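Local coordinates for pheromome Binding Protein (Epiphyas postvittana, PDB 6VQ5) that probably binds and carries hydrophobic odorants such as pheromones, as a small disulfide-linked helical protein of the insect pheromone-binding family, at residues 14-19 / 27-32; 76-81 / 85-90; 92-97 / 112-117. All coordinates share one frame; numbering follows the deposited sequence.

Interaction 1: 14-19 / 27-32; sequences KVLEEC and ESIIND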
# COMPACT_ATOMS: atom_id res chain seq x y z
N LYS A 14 12.65 -7.50 -1.25
CA LYS A 14 13.71 -6.75 -1.98
C LYS A 14 13.38 -5.26 -1.91
O LYS A 14 14.27 -4.45 -1.55
CB LYS A 14 13.82 -7.18 -3.45
CG LYS A 14 14.00 -8.68 -3.65
CD LYS A 14 14.62 -9.09 -4.97
CE LYS A 14 15.26 -10.46 -4.87
NZ LYS A 14 15.42 -11.08 -6.20
N VAL A 15 12.14 -4.92 -2.23
CA VAL A 15 11.71 -3.50 -2.37
C VAL A 15 11.61 -2.88 -0.97
O VAL A 15 12.05 -1.71 -0.83
CB VAL A 15 10.41 -3.45 -3.19
CG1 VAL A 15 9.52 -2.28 -2.82
CG2 VAL A 15 10.72 -3.41 -4.67
N LEU A 16 11.13 -3.63 0.03
CA LEU A 16 11.10 -3.19 1.45
C LEU A 16 12.53 -2.91 1.95
O LEU A 16 12.75 -1.83 2.53
CB LEU A 16 10.41 -4.24 2.33
CG LEU A 16 10.31 -3.90 3.82
CD1 LEU A 16 9.80 -2.48 4.02
CD2 LEU A 16 9.40 -4.87 4.56
N GLU A 17 13.45 -3.86 1.76
CA GLU A 17 14.87 -3.77 2.19
C GLU A 17 15.55 -2.59 1.50
O GLU A 17 16.35 -1.90 2.17
CB GLU A 17 15.61 -5.07 1.88
CG GLU A 17 15.33 -6.19 2.87
CD GLU A 17 15.48 -5.83 4.33
OE1 GLU A 17 16.60 -5.55 4.76
OE2 GLU A 17 14.49 -5.80 5.04
N GLU A 18 15.29 -2.38 0.22
CA GLU A 18 15.89 -1.24 -0.52
C GLU A 18 15.40 0.04 0.14
O GLU A 18 16.25 0.85 0.54
CB GLU A 18 15.53 -1.26 -2.01
CG GLU A 18 16.33 -2.28 -2.80
CD GLU A 18 16.04 -2.27 -4.29
OE1 GLU A 18 15.08 -1.59 -4.71
OE2 GLU A 18 16.80 -2.90 -5.04
N CYS A 19 14.08 0.18 0.29
CA CYS A 19 13.43 1.39 0.86
C CYS A 19 13.94 1.64 2.27
O CYS A 19 14.09 2.83 2.63
CB CYS A 19 11.92 1.24 0.82
SG CYS A 19 11.33 1.37 -0.89
N GLU A 27 14.29 -1.25 12.20
CA GLU A 27 13.68 -2.59 12.03
C GLU A 27 12.18 -2.50 12.35
O GLU A 27 11.41 -3.31 11.82
CB GLU A 27 14.40 -3.65 12.87
CG GLU A 27 15.79 -4.02 12.37
CD GLU A 27 16.02 -4.21 10.87
OE1 GLU A 27 16.04 -3.19 10.11
OE2 GLU A 27 16.21 -5.38 10.45
N SER A 28 11.77 -1.51 13.13
CA SER A 28 10.35 -1.34 13.53
C SER A 28 9.43 -1.24 12.29
O SER A 28 8.25 -1.64 12.43
CB SER A 28 10.19 -0.20 14.49
OG SER A 28 10.41 1.05 13.85
N ILE A 29 9.91 -0.80 11.12
CA ILE A 29 9.05 -0.68 9.90
C ILE A 29 8.40 -2.05 9.62
O ILE A 29 7.28 -2.11 9.06
CB ILE A 29 9.84 -0.13 8.69
CG1 ILE A 29 8.95 0.18 7.48
CG2 ILE A 29 10.96 -1.07 8.27
CD1 ILE A 29 7.75 1.04 7.78
N ILE A 30 9.06 -3.14 9.99
CA ILE A 30 8.52 -4.52 9.85
C ILE A 30 7.30 -4.64 10.79
O ILE A 30 6.20 -5.07 10.34
CB ILE A 30 9.62 -5.54 10.18
CG1 ILE A 30 10.87 -5.38 9.31
CG2 ILE A 30 9.08 -6.95 10.14
CD1 ILE A 30 10.63 -5.20 7.80
N ASN A 31 7.50 -4.27 12.05
CA ASN A 31 6.47 -4.27 13.11
C ASN A 31 5.29 -3.46 12.57
O ASN A 31 4.16 -4.01 12.61
CB ASN A 31 7.05 -3.82 14.44
CG ASN A 31 8.25 -4.65 14.83
OD1 ASN A 31 8.11 -5.77 15.30
ND2 ASN A 31 9.44 -4.15 14.58
N ASP A 32 5.53 -2.27 12.00
CA ASP A 32 4.46 -1.38 11.49
C ASP A 32 3.70 -2.05 10.34
O ASP A 32 2.47 -1.98 10.33
CB ASP A 32 4.99 -0.02 11.06
CG ASP A 32 5.51 0.80 12.22
OD1 ASP A 32 5.24 0.43 13.35
OD2 ASP A 32 6.22 1.78 11.98
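Leu16 reaches from helix 13-23 across to helix 28-37, where it meets Ile30 and Ile29. Its CG stands anti to the backbone N (chi1 -180°), which carries both methyl groups across to the second helix, and each methyl takes a different partner. CD2 meets the terminal methyl of Ile30, Leu16 CD2 to Ile30 CD1 being 3.5 Å. CD1 lies more loosely against the CG1 methylene of Ile29, with 4.4 Å between Leu16 CD1 and Ile29 CG1.

The two isoleucines get there by different routes. Ile29 leaves its backbone toward helix 13-23 and is buried, whereas Ile30 starts from the flank of its helix and is exposed; CG1 beside the backbone N (chi1 -57°) and a further bend at chi2 (-46°) swing its CD1 round to the leucine. Leu16 and Ile30 cross obliquely, touching through methyl ends rather than along their lengths. The nearest CA atoms, those of Leu16 and Ile30, are 8.9 Å apart, a gap that the side chains have to bridge, and the close contacts are all apolar and made by side chains.

At its edge the carboxylates of Glu17 and Glu27 come near one another, Glu17 OE2 and Glu27 OE2 being 5.7 Å apart. Lys20 forms a salt bridge with each, which probably offsets their repulsion.

The contact joins two consecutive helices of the all-helical pheromone-binding fold. Helix 46-58 adjoins both: Val15 packs on Met55 and Lys58, Asp32 touches Val48, and the Cys19-Cys54 disulfide ties helix 13-23 to it covalently.

Interaction 2: 76-81 / 85-90; sequences LAKKHG and EVAAKL
Ala77 and Ala87 bring the two backbones close together, their CA atoms 5.3 Å apart, where two consecutive helices of the pheromone-binding fold are joined by a short turn. A Schellman motif ends helix 70-79: Gly81, at positive phi (83°), is its C-prime residue, Gly81 N bonds to Lys78 O at 2.7 Å, and Ala82 N returns to Ala77 O. The chain then enters helix 84-100 after a very short link, and Asp83 OD1 accepts a hydrogen bond from Val86 N.

Small side chains permit the close approach. Both alanine methyls lie on the side of their helix turned to the other, are buried and meet, with Ala77 CB 4.0 Å from Ala87 CB. Leu90, one turn further along helix 84-100, adds CD1 to the same Ala77 methyl and also packs on Ile122 and Trp127. On the exposed flank Lys78 contributes only the base of its chain, which then runs on extended. His80, which helps line the 2-(2-methoxyethoxy)ethanol pocket, lies beyond the alanine contact and touches Trp127, whose NE1 makes a weak hydrogen bond to Ala77 O. The Ala87 methyl has two neighbours on helix 70-79, the nearer being the lysine methylene, at 3.9 Å from Lys78 CG to Ala87 CB.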
# COMPACT_ATOMS: atom_id res chain seq x y z
N LEU A 76 0.28 -6.59 -10.18
CA LEU A 76 0.77 -6.87 -8.80
C LEU A 76 -0.21 -7.79 -8.07
O LEU A 76 0.26 -8.65 -7.29
CB LEU A 76 0.90 -5.57 -8.01
CG LEU A 76 2.11 -4.70 -8.32
CD1 LEU A 76 1.91 -3.28 -7.81
CD2 LEU A 76 3.38 -5.31 -7.74
N ALA A 77 -1.51 -7.57 -8.25
CA ALA A 77 -2.59 -8.30 -7.54
C ALA A 77 -2.59 -9.76 -8.01
O ALA A 77 -2.56 -10.66 -7.16
CB ALA A 77 -3.91 -7.62 -7.77
N LYS A 78 -2.62 -9.96 -9.33
CA LYS A 78 -2.54 -11.30 -9.97
C LYS A 78 -1.21 -11.95 -9.57
O LYS A 78 -1.22 -13.14 -9.21
CB LYS A 78 -2.67 -11.19 -11.49
CG LYS A 78 -4.06 -10.83 -12.01
CD LYS A 78 -4.13 -10.77 -13.52
CE LYS A 78 -5.52 -10.54 -14.06
NZ LYS A 78 -5.53 -10.42 -15.54
N LYS A 79 -0.12 -11.17 -9.60
CA LYS A 79 1.26 -11.58 -9.24
C LYS A 79 1.28 -12.16 -7.81
O LYS A 79 2.16 -13.00 -7.54
CB LYS A 79 2.21 -10.38 -9.36
CG LYS A 79 3.61 -10.69 -9.86
CD LYS A 79 4.28 -9.51 -10.56
CE LYS A 79 5.64 -9.17 -9.98
NZ LYS A 79 6.35 -8.18 -10.82
N HIS A 80 0.36 -11.72 -6.95
CA HIS A 80 0.17 -12.20 -5.56
C HIS A 80 -1.04 -13.14 -5.47
O HIS A 80 -1.68 -13.19 -4.41
CB HIS A 80 0.01 -11.00 -4.61
CG HIS A 80 1.27 -10.23 -4.39
ND1 HIS A 80 2.07 -9.80 -5.44
CD2 HIS A 80 1.88 -9.82 -3.25
CE1 HIS A 80 3.11 -9.15 -4.96
NE2 HIS A 80 3.01 -9.14 -3.62
N GLY A 81 -1.36 -13.86 -6.56
CA GLY A 81 -2.29 -15.00 -6.57
C GLY A 81 -3.76 -14.60 -6.66
O GLY A 81 -4.60 -15.48 -6.45
N GLU A 85 -11.15 -11.70 -11.58
CA GLU A 85 -12.30 -11.06 -10.89
C GLU A 85 -11.81 -10.31 -9.64
O GLU A 85 -12.14 -9.11 -9.51
CB GLU A 85 -13.36 -12.10 -10.50
CG GLU A 85 -14.06 -12.75 -11.69
CD GLU A 85 -13.47 -14.05 -12.20
OE1 GLU A 85 -12.53 -14.59 -11.57
OE2 GLU A 85 -13.96 -14.54 -13.25
N VAL A 86 -11.07 -10.98 -8.76
CA VAL A 86 -10.65 -10.38 -7.46
C VAL A 86 -9.69 -9.21 -7.72
O VAL A 86 -9.88 -8.16 -7.09
CB VAL A 86 -10.07 -11.40 -6.46
CG1 VAL A 86 -8.83 -12.09 -6.98
CG2 VAL A 86 -9.77 -10.75 -5.12
N ALA A 87 -8.71 -9.37 -8.63
CA ALA A 87 -7.73 -8.33 -9.01
C ALA A 87 -8.46 -7.03 -9.38
O ALA A 87 -8.06 -5.96 -8.90
CB ALA A 87 -6.87 -8.81 -10.15
N ALA A 88 -9.51 -7.14 -10.20
CA ALA A 88 -10.36 -6.01 -10.65
C ALA A 88 -11.04 -5.36 -9.44
O ALA A 88 -11.07 -4.12 -9.39
CB ALA A 88 -11.36 -6.49 -11.67
N LYS A 89 -11.56 -6.16 -8.49
CA LYS A 89 -12.26 -5.64 -7.28
C LYS A 89 -11.26 -4.85 -6.42
O LYS A 89 -11.61 -3.74 -5.99
CB LYS A 89 -12.87 -6.75 -6.42
CG LYS A 89 -13.95 -7.61 -7.06
CD LYS A 89 -15.09 -6.85 -7.73
CE LYS A 89 -14.90 -6.73 -9.24
NZ LYS A 89 -15.58 -5.55 -9.82
N LEU A 90 -10.07 -5.42 -6.19
CA LEU A 90 -8.97 -4.80 -5.40
C LEU A 90 -8.62 -3.42 -5.96
O LEU A 90 -8.56 -2.46 -5.16
CB LEU A 90 -7.73 -5.70 -5.44
CG LEU A 90 -7.76 -6.92 -4.53
CD1 LEU A 90 -6.48 -7.73 -4.65
CD2 LEU A 90 -8.00 -6.52 -3.08

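Interaction 3: 92-97 / 112-117; sequences AILHEC and LEIAKC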
# COMPACT_ATOMS: atom_id res chain seq x y z
N ALA A 92 -10.32 -1.56 -8.04
CA ALA A 92 -11.54 -0.73 -7.92
C ALA A 92 -11.55 -0.07 -6.53
O ALA A 92 -11.70 1.16 -6.47
CB ALA A 92 -12.78 -1.54 -8.16
N ILE A 93 -11.37 -0.86 -5.47
CA ILE A 93 -11.33 -0.38 -4.06
C ILE A 93 -10.15 0.60 -3.90
O ILE A 93 -10.35 1.63 -3.23
CB ILE A 93 -11.29 -1.56 -3.06
CG1 ILE A 93 -12.70 -2.08 -2.77
CG2 ILE A 93 -10.57 -1.17 -1.77
CD1 ILE A 93 -12.77 -3.58 -2.58
N LEU A 94 -8.99 0.30 -4.47
CA LEU A 94 -7.78 1.16 -4.34
C LEU A 94 -8.05 2.51 -5.01
O LEU A 94 -7.66 3.53 -4.42
CB LEU A 94 -6.57 0.45 -4.97
CG LEU A 94 -5.25 1.23 -4.94
CD1 LEU A 94 -4.81 1.50 -3.51
CD2 LEU A 94 -4.17 0.49 -5.71
N HIS A 95 -8.70 2.51 -6.18
CA HIS A 95 -9.02 3.75 -6.93
C HIS A 95 -9.95 4.62 -6.10
O HIS A 95 -9.74 5.84 -6.07
CB HIS A 95 -9.62 3.43 -8.32
CG HIS A 95 -9.84 4.65 -9.16
ND1 HIS A 95 -8.86 5.62 -9.32
CD2 HIS A 95 -10.92 5.08 -9.84
CE1 HIS A 95 -9.33 6.59 -10.08
NE2 HIS A 95 -10.60 6.28 -10.41
N GLU A 96 -10.96 4.03 -5.45
CA GLU A 96 -11.99 4.81 -4.71
C GLU A 96 -11.33 5.47 -3.49
O GLU A 96 -11.62 6.65 -3.24
CB GLU A 96 -13.20 3.95 -4.38
CG GLU A 96 -14.30 4.07 -5.43
CD GLU A 96 -14.76 5.50 -5.75
OE1 GLU A 96 -14.50 6.40 -4.91
OE2 GLU A 96 -15.36 5.71 -6.83
N CYS A 97 -10.46 4.75 -2.80
CA CYS A 97 -9.61 5.25 -1.70
C CYS A 97 -8.75 6.43 -2.18
O CYS A 97 -8.71 7.47 -1.48
CB CYS A 97 -8.71 4.14 -1.19
SG CYS A 97 -9.59 2.87 -0.23
N LEU A 112 -0.20 6.63 3.32
CA LEU A 112 -0.60 5.92 4.56
C LEU A 112 -2.13 5.81 4.59
O LEU A 112 -2.64 4.70 4.80
CB LEU A 112 -0.06 6.65 5.79
CG LEU A 112 -0.35 5.98 7.12
CD1 LEU A 112 0.15 4.55 7.10
CD2 LEU A 112 0.27 6.75 8.27
N GLU A 113 -2.83 6.92 4.34
CA GLU A 113 -4.30 6.99 4.37
C GLU A 113 -4.89 6.08 3.27
O GLU A 113 -5.79 5.28 3.58
CB GLU A 113 -4.76 8.45 4.25
CG GLU A 113 -4.49 9.27 5.51
CD GLU A 113 -4.90 8.56 6.80
OE1 GLU A 113 -6.11 8.18 6.90
OE2 GLU A 113 -4.01 8.37 7.70
N ILE A 114 -4.40 6.17 2.04
CA ILE A 114 -4.90 5.28 0.95
C ILE A 114 -4.67 3.83 1.38
O ILE A 114 -5.60 3.02 1.19
CB ILE A 114 -4.26 5.61 -0.42
CG1 ILE A 114 -4.71 6.99 -0.92
CG2 ILE A 114 -4.56 4.53 -1.44
CD1 ILE A 114 -3.83 7.57 -1.99
N ALA A 115 -3.51 3.51 1.94
CA ALA A 115 -3.12 2.13 2.32
C ALA A 115 -4.09 1.60 3.39
O ALA A 115 -4.48 0.41 3.29
CB ALA A 115 -1.69 2.08 2.80
N LYS A 116 -4.48 2.44 4.34
CA LYS A 116 -5.42 2.08 5.44
C LYS A 116 -6.85 1.92 4.89
O LYS A 116 -7.52 0.93 5.24
CB LYS A 116 -5.40 3.16 6.52
CG LYS A 116 -4.13 3.20 7.35
CD LYS A 116 -4.33 3.93 8.66
CE LYS A 116 -4.32 5.44 8.51
NZ LYS A 116 -4.67 6.07 9.79
N CYS A 117 -7.30 2.87 4.09
CA CYS A 117 -8.58 2.81 3.37
C CYS A 117 -8.65 1.50 2.58
O CYS A 117 -9.64 0.77 2.71
CB CYS A 117 -8.72 4.02 2.45
SG CYS A 117 -10.18 3.95 1.40
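Leu94 is the first residue of 92-97 to engage helix 107-121 closely, its CD1 lying 3.7 Å from Ile114 CG2. The side chain leaves the backbone along the flank of its helix. CG anti to the backbone N (chi1 179°) carries the branch across, so that the leucine and Ile114 side chains meet at about a right angle. Ile114 offers its CG2 branch here.

One turn later Cys97 points toward the second helix and forms the disulfide with Cys117, Cys97 SG to Cys117 SG being 2.0 Å with a chi3 of -80°. The two half-cystines hold their sulfurs differently: SG lies beside the backbone N in Cys97 but anti to it in Cys117. Ile114 packs beside the bridge, its CG2 4.2 Å from Cys97 CB and its CG1 4.1 Å from Cys97 O. The same isoleucine methyl, CG2, therefore lies against two residues one turn apart, Leu94 and Cys97. No hydrogen bond crosses between the segments, leaving covalent and apolar contacts to join them.

Along this stretch the helix axes approach to 9.0 Å and run roughly antiparallel, at 138°. The CA atoms of Cys97 and Ile114 are 5.4 Å apart, closer than any other pair between the segments.

The bridge is one of the three disulfides characteristic of this family, and it links helix 84-100 to helix 107-121. Phe118 of the latter extends the apolar seam over Ile93 and Leu94, while on the side of helix 46-58, Leu112 touches Val48 and Ala115 touches Ile52.

Interactions 2 and 3 share helix 84-100: its start pairs with helix 70-79 and a later part with helix 107-121, their contact centres about 15 Å apart. Interaction 1 stands apart, its centre about 23 Å from that of interaction 2 and about 20 Å from that of interaction 3, on the opposite side of the chain's centre from the latter. Helix 46-58 bridges the separation, touching 14-19, 27-32 and 112-117 and receiving the disulfide from Cys19. The 2-(2-methoxyethoxy)ethanol pocket draws on His80 from interaction 2 and on Phe12 and Ile13, just before 14-19, together with Ala128, which is consistent with a pocket between the regions of interactions 1 and 2.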